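Local coordinates for protein arsenite methyltransferase (Chlamydomonas reinhardtii, PDB 5EVJ) that probably methylates trivalent arsenic, transferring methyl groups from S-adenosyl-L-methionine to arsenic bound to glutathione thiols, at residues A[77-80]-A[81-84]. The protein carries 15 engineered substitutions. Sequence-based numbering, arbitrary orientation.
Sequences PIPA and GIEG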
ATOM      1  N   PRO A  77       7.007  -0.002   0.676  1.00 37.28           N
ATOM      2  CA  PRO A  77       5.622  -0.322   0.912  1.00 34.80           C
ATOM      3  C   PRO A  77       5.293  -1.831   1.032  1.00 32.36           C
ATOM      4  O   PRO A  77       4.278  -2.234   0.516  1.00 34.63           O
ATOM      5  CB  PRO A  77       4.947   0.170  -0.381  1.00 28.38           C
ATOM      6  CG  PRO A  77       5.918  -0.246  -1.437  1.00 32.48           C
ATOM      7  CD  PRO A  77       7.270   0.078  -0.780  1.00 37.19           C
ATOM      8  N   ILE A  78       6.080  -2.651   1.713  1.00 31.31           N
ATOM      9  CA  ILE A  78       5.617  -4.032   2.012  1.00 30.27           C
ATOM     10  C   ILE A  78       5.101  -4.027   3.445  1.00 29.84           C
ATOM     11  O   ILE A  78       5.845  -3.666   4.316  1.00 30.78           O
ATOM     12  CB  ILE A  78       6.746  -5.118   1.900  1.00 31.06           C
ATOM     13  CG1 ILE A  78       7.340  -5.192   0.473  1.00 31.03           C
ATOM     14  CG2 ILE A  78       6.215  -6.503   2.290  1.00 28.04           C
ATOM     15  CD1 ILE A  78       8.455  -4.177   0.210  1.00 30.96           C
ATOM     16  N   PRO A  79       3.832  -4.424   3.683  1.00 26.63           N
ATOM     17  CA  PRO A  79       3.294  -4.360   5.021  1.00 26.52           C
ATOM     18  C   PRO A  79       3.784  -5.527   5.814  1.00 28.96           C
ATOM     19  O   PRO A  79       4.061  -6.572   5.221  1.00 27.62           O
ATOM     20  CB  PRO A  79       1.780  -4.544   4.847  1.00 23.76           C
ATOM     21  CG  PRO A  79       1.542  -4.825   3.425  1.00 26.55           C
ATOM     22  CD  PRO A  79       2.815  -4.674   2.657  1.00 25.82           C
ATOM     23  N   ALA A  80       3.840  -5.363   7.142  1.00 26.12           N
ATOM     24  CA  ALA A  80       4.108  -6.483   8.057  1.00 24.18           C
ATOM     25  C   ALA A  80       2.872  -7.390   8.036  1.00 23.25           C
ATOM     26  O   ALA A  80       1.813  -7.010   7.574  1.00 25.55           O
ATOM     27  CB  ALA A  80       4.366  -5.943   9.469  1.00 20.60           C
ATOM     28  N   GLY A  81       2.973  -8.593   8.550  1.00 26.12           N
ATOM     29  CA  GLY A  81       1.777  -9.465   8.677  1.00 24.27           C
ATOM     30  C   GLY A  81       1.284 -10.292   7.497  1.00 26.56           C
ATOM     31  O   GLY A  81       0.108 -10.782   7.524  1.00 28.29           O
ATOM     32  N   ILE A  82       2.146 -10.504   6.500  1.00 21.76           N
ATOM     33  CA  ILE A  82       1.710 -11.099   5.221  1.00 27.13           C
ATOM     34  C   ILE A  82       2.232 -12.528   4.972  1.00 26.45           C
ATOM     35  O   ILE A  82       2.257 -12.991   3.868  1.00 27.25           O
ATOM     36  CB  ILE A  82       2.104 -10.205   3.970  1.00 24.77           C
ATOM     37  CG1 ILE A  82       3.603 -10.116   3.788  1.00 20.85           C
ATOM     38  CG2 ILE A  82       1.521  -8.794   4.075  1.00 24.77           C
ATOM     39  CD1 ILE A  82       4.012  -9.162   2.649  1.00 22.15           C
ATOM     40  N   GLU A  83       2.641 -13.232   5.998  1.00 30.73           N
ATOM     41  CA  GLU A  83       3.074 -14.602   5.787  1.00 34.98           C
ATOM     42  C   GLU A  83       2.005 -15.418   5.048  1.00 28.29           C
ATOM     43  O   GLU A  83       0.854 -15.389   5.443  1.00 22.98           O
ATOM     44  CB  GLU A  83       3.423 -15.282   7.121  1.00 39.85           C
ATOM     45  CG  GLU A  83       3.611 -16.790   6.938  1.00 56.99           C
ATOM     46  CD  GLU A  83       4.832 -17.359   7.674  1.00 69.89           C
ATOM     47  OE1 GLU A  83       4.618 -18.057   8.703  1.00 56.60           O
ATOM     48  OE2 GLU A  83       5.993 -17.108   7.222  1.00 71.50           O
ATOM     49  N   GLY A  84       2.398 -16.143   3.991  1.00 23.85           N
ATOM     50  CA  GLY A  84       1.485 -17.073   3.363  1.00 19.43           C
ATOM     51  C   GLY A  84       0.477 -16.466   2.433  1.00 20.86           C
ATOM     52  O   GLY A  84      -0.319 -17.209   1.826  1.00 24.70           O
TER
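I78 reaches I82 methyl to methyl: its CG2, set anti to the backbone N (chi1 -61° for CG1), lies 3.5 Å from CD1 of I82, and the two side chains cross at about a right angle. The longer arm of I78 runs the other way, and its side chain also packs on V100 and L104 of helix 96-104. P79 comes next. Its ring atom CG sits 4.0 Å from I82 CG2, and the P79 carbonyl O lies alongside the I82 side chain, 3.6 Å from CG2 and 3.7 Å from CD1. At A80 the chain swings round, and G81 follows with phi 83°, where a CB would strike the carbonyl O of A80. The bend at G81 turns the I82 side chain toward I78 and P79. With CG1 between the backbone N and the carbonyl carbon (chi1 66°) and the chain beyond it extended, CD1 reaches I78 CG2 while CG2 meets the P79 ring. Cutting I82 back to an alanine is likely to leave a gap beside both. All three side chains touch strand 163-169 through I167 or L165, forming a small apolar cluster in the loop leading to strand 86-90, the first strand of the Rossmann-like S-adenosylmethionine-dependent methyltransferase fold.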